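Local coordinates for protein glutathione S-transferase (Bombyx mori, PDB 3AY8) that probably transfers glutathione to electrophilic compounds, as cytosolic glutathione transferases do, and works as a homodimer, at residues 2-14 against 26-38. Residues are numbered along the deposited sequence; the frame is centred on the assembly and turned at random.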
# COMPACT_ATOMS: atom_id res chain seq x y z
N SER A 2 -0.70 25.69 15.65
CA SER A 2 0.40 26.07 14.71
C SER A 2 1.52 25.02 14.69
O SER A 2 2.07 24.72 13.63
CB SER A 2 0.96 27.44 15.05
N SER A 3 1.84 24.47 15.85
CA SER A 3 2.86 23.43 15.96
C SER A 3 2.44 22.16 15.20
O SER A 3 1.28 21.79 15.21
CB SER A 3 3.13 23.11 17.43
OG SER A 3 4.30 22.33 17.57
N LEU A 4 3.40 21.52 14.54
CA LEU A 4 3.17 20.26 13.84
C LEU A 4 2.91 19.13 14.85
O LEU A 4 3.68 18.96 15.80
CB LEU A 4 4.39 19.96 12.97
CG LEU A 4 4.38 18.80 11.98
CD1 LEU A 4 3.40 19.01 10.84
CD2 LEU A 4 5.78 18.58 11.44
N LYS A 5 1.83 18.37 14.66
CA LYS A 5 1.46 17.31 15.60
C LYS A 5 1.25 15.92 14.97
O LYS A 5 0.62 15.79 13.91
CB LYS A 5 0.21 17.73 16.38
CG LYS A 5 -0.18 16.76 17.50
CD LYS A 5 -0.45 17.48 18.82
CE LYS A 5 -1.83 18.12 18.89
NZ LYS A 5 -2.20 18.46 20.31
N LEU A 6 1.78 14.89 15.62
CA LEU A 6 1.54 13.50 15.23
C LEU A 6 0.77 12.76 16.32
O LEU A 6 1.22 12.71 17.46
CB LEU A 6 2.86 12.78 14.93
CG LEU A 6 2.75 11.34 14.40
CD1 LEU A 6 2.24 11.32 12.97
CD2 LEU A 6 4.07 10.60 14.49
N TYR A 7 -0.39 12.22 15.96
CA TYR A 7 -1.12 11.32 16.85
C TYR A 7 -0.60 9.90 16.62
O TYR A 7 -0.71 9.36 15.52
CB TYR A 7 -2.63 11.42 16.62
CG TYR A 7 -3.17 12.79 16.98
CD1 TYR A 7 -3.73 13.04 18.24
CD2 TYR A 7 -3.08 13.86 16.08
CE1 TYR A 7 -4.22 14.30 18.58
CE2 TYR A 7 -3.56 15.13 16.41
CZ TYR A 7 -4.12 15.34 17.67
OH TYR A 7 -4.60 16.58 18.00
N HIS A 8 -0.04 9.32 17.69
CA HIS A 8 0.89 8.20 17.56
C HIS A 8 0.60 7.10 18.57
O HIS A 8 0.33 7.37 19.75
CB HIS A 8 2.33 8.73 17.75
CG HIS A 8 3.40 7.68 17.68
ND1 HIS A 8 4.39 7.56 18.64
CD2 HIS A 8 3.66 6.72 16.76
CE1 HIS A 8 5.21 6.57 18.32
NE2 HIS A 8 4.78 6.04 17.18
N PHE A 9 0.64 5.86 18.10
CA PHE A 9 0.54 4.70 19.00
C PHE A 9 1.85 3.91 18.86
O PHE A 9 2.03 3.22 17.85
CB PHE A 9 -0.68 3.84 18.62
CG PHE A 9 -0.92 2.64 19.52
CD1 PHE A 9 -0.66 2.69 20.89
CD2 PHE A 9 -1.44 1.46 18.99
CE1 PHE A 9 -0.91 1.58 21.72
CE2 PHE A 9 -1.69 0.35 19.80
CZ PHE A 9 -1.43 0.41 21.17
N PRO A 10 2.75 3.99 19.87
CA PRO A 10 4.09 3.41 19.72
C PRO A 10 4.10 1.93 19.36
O PRO A 10 5.06 1.46 18.78
CB PRO A 10 4.75 3.65 21.08
CG PRO A 10 4.03 4.86 21.63
CD PRO A 10 2.61 4.71 21.16
N VAL A 11 3.04 1.21 19.68
CA VAL A 11 2.96 -0.22 19.37
C VAL A 11 2.83 -0.49 17.86
O VAL A 11 3.29 -1.54 17.37
CB VAL A 11 1.77 -0.86 20.13
CG1 VAL A 11 1.44 -2.27 19.59
CG2 VAL A 11 2.07 -0.92 21.63
N SER A 12 2.21 0.44 17.15
CA SER A 12 1.87 0.24 15.75
C SER A 12 3.06 0.48 14.83
O SER A 12 3.67 1.55 14.87
CB SER A 12 0.70 1.15 15.36
OG SER A 12 0.71 1.40 13.98
N GLY A 13 3.37 -0.52 14.00
CA GLY A 13 4.40 -0.36 12.98
C GLY A 13 4.24 0.88 12.10
O GLY A 13 5.17 1.69 11.98
N PRO A 14 3.07 1.02 11.43
CA PRO A 14 2.85 2.19 10.57
C PRO A 14 2.97 3.52 11.33
O PRO A 14 3.54 4.47 10.81
CB PRO A 14 1.42 1.98 10.05
CG PRO A 14 1.30 0.47 9.99
CD PRO A 14 2.01 0.01 11.27
N GLY A 26 14.31 15.42 10.49
CA GLY A 26 14.75 16.30 11.57
C GLY A 26 13.78 17.40 11.94
O GLY A 26 14.21 18.47 12.37
N ILE A 27 12.48 17.14 11.81
CA ILE A 27 11.48 18.15 12.12
C ILE A 27 11.03 18.03 13.58
O ILE A 27 10.75 16.92 14.06
CB ILE A 27 10.27 18.11 11.13
CG1 ILE A 27 9.42 19.39 11.24
CG2 ILE A 27 9.42 16.85 11.31
CD1 ILE A 27 10.05 20.63 10.60
N PRO A 28 10.98 19.17 14.30
CA PRO A 28 10.40 19.15 15.63
C PRO A 28 8.89 18.88 15.51
O PRO A 28 8.20 19.52 14.71
CB PRO A 28 10.66 20.57 16.15
CG PRO A 28 11.93 20.97 15.44
CD PRO A 28 11.71 20.43 14.04
N ILE A 29 8.39 17.93 16.29
CA ILE A 29 6.97 17.55 16.22
C ILE A 29 6.43 17.26 17.59
O ILE A 29 7.10 16.62 18.41
CB ILE A 29 6.74 16.22 15.47
CG1 ILE A 29 8.04 15.57 15.02
CG2 ILE A 29 5.68 16.38 14.38
CD1 ILE A 29 8.13 14.16 15.50
N GLN A 30 5.21 17.73 17.83
CA GLN A 30 4.47 17.35 19.03
C GLN A 30 3.95 15.94 18.82
O GLN A 30 3.44 15.61 17.74
CB GLN A 30 3.28 18.28 19.27
CG GLN A 30 3.59 19.58 19.97
CD GLN A 30 2.33 20.33 20.41
OE1 GLN A 30 1.37 19.72 20.90
NE2 GLN A 30 2.33 21.63 20.22
N ILE A 31 4.06 15.12 19.85
CA ILE A 31 3.63 13.74 19.77
C ILE A 31 2.55 13.52 20.81
O ILE A 31 2.81 13.61 22.02
CB ILE A 31 4.79 12.74 19.99
CG1 ILE A 31 5.87 12.93 18.92
CG2 ILE A 31 4.25 11.29 20.00
CD1 ILE A 31 7.13 12.15 19.18
N GLU A 32 1.34 13.28 20.34
CA GLU A 32 0.23 12.93 21.20
C GLU A 32 0.07 11.41 21.18
O GLU A 32 -0.28 10.85 20.14
CB GLU A 32 -1.05 13.61 20.72
CG GLU A 32 -2.26 13.30 21.57
CD GLU A 32 -2.54 14.37 22.59
OE1 GLU A 32 -3.09 15.42 22.20
OE2 GLU A 32 -2.21 14.16 23.77
N ILE A 33 0.33 10.77 22.31
CA ILE A 33 0.21 9.32 22.43
C ILE A 33 -1.26 8.93 22.47
O ILE A 33 -2.04 9.48 23.26
CB ILE A 33 0.98 8.76 23.66
CG1 ILE A 33 2.48 9.11 23.59
CG2 ILE A 33 0.76 7.25 23.81
CD1 ILE A 33 3.23 8.53 22.34
N VAL A 34 -1.64 8.01 21.60
CA VAL A 34 -3.02 7.54 21.48
C VAL A 34 -2.99 6.04 21.76
O VAL A 34 -2.51 5.26 20.94
CB VAL A 34 -3.60 7.85 20.07
CG1 VAL A 34 -5.04 7.35 19.93
CG2 VAL A 34 -3.55 9.35 19.77
N ASN A 35 -3.49 5.65 22.92
CA ASN A 35 -3.53 4.23 23.28
C ASN A 35 -4.75 3.56 22.65
O ASN A 35 -5.86 3.62 23.18
CB ASN A 35 -3.53 4.06 24.80
CG ASN A 35 -3.43 2.60 25.22
OD1 ASN A 35 -3.59 1.69 24.41
ND2 ASN A 35 -3.17 2.38 26.51
N LEU A 36 -4.53 2.92 21.51
CA LEU A 36 -5.61 2.20 20.83
C LEU A 36 -6.10 0.96 21.60
O LEU A 36 -7.23 0.52 21.40
CB LEU A 36 -5.24 1.87 19.38
CG LEU A 36 -5.17 3.05 18.40
CD1 LEU A 36 -5.04 2.53 16.98
CD2 LEU A 36 -6.38 3.99 18.52
N PHE A 37 -5.27 0.43 22.49
CA PHE A 37 -5.70 -0.68 23.36
C PHE A 37 -6.80 -0.28 24.36
O PHE A 37 -7.54 -1.14 24.85
CB PHE A 37 -4.51 -1.29 24.11
CG PHE A 37 -3.60 -2.14 23.26
CD1 PHE A 37 -2.32 -2.46 23.70
CD2 PHE A 37 -4.02 -2.61 22.01
CE1 PHE A 37 -1.47 -3.24 22.92
CE2 PHE A 37 -3.18 -3.39 21.22
CZ PHE A 37 -1.90 -3.70 21.68
N LYS A 38 -6.90 1.02 24.67
CA LYS A 38 -7.90 1.51 25.63
C LYS A 38 -8.80 2.63 25.07
O LYS A 38 -8.63 3.81 25.38
CB LYS A 38 -7.25 1.90 26.96
CG LYS A 38 -7.18 0.72 27.92
CD LYS A 38 -5.97 0.76 28.83
CE LYS A 38 -5.88 -0.55 29.62
NZ LYS A 38 -4.70 -0.61 30.53
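Five backbone hydrogen bonds join Leu4, Leu6 and His8 to Gln30, Glu32 and Val34, from Gln30 N to Leu4 O (2.8 Å) through to Val34 N to His8 O (2.8 Å), pairing strands 5-8 and 30-33 in parallel. On the Lys5 side of the sheet, Lys5, bent at its second and third torsions, brings NZ to a long, tentative salt bridge with Glu32 OE1 (3.7 Å) in the modelled conformer of Glu32, one of two; OE1 also makes a weak hydrogen bond to Ser45 OG. In that conformer the Glu32 chain runs alongside the Tyr7 ring, Glu32 CG 3.6 Å from Tyr7 CD1, while Val34 CG2 meets the ring's edge. Past the strands, Phe9 swings its CG anti to the backbone N (chi1 -178°), which lays the ring between Val11 CB on one face and Leu36 on the other, where Leu36 CB makes a CH-pi contact. Its CZ edge points into the face of Phe37 in a T-shaped stack, centroids 5.2 Å apart and planes at 83°. A serine in place of Phe9 would probably open a gap between Val11 and Leu36 and leave the Phe37 face without its edge partner. With helix 13-25 as the crossover, the two strands form the beta-alpha-beta unit that begins the thioredoxin-like N-terminal domain of glutathione transferases.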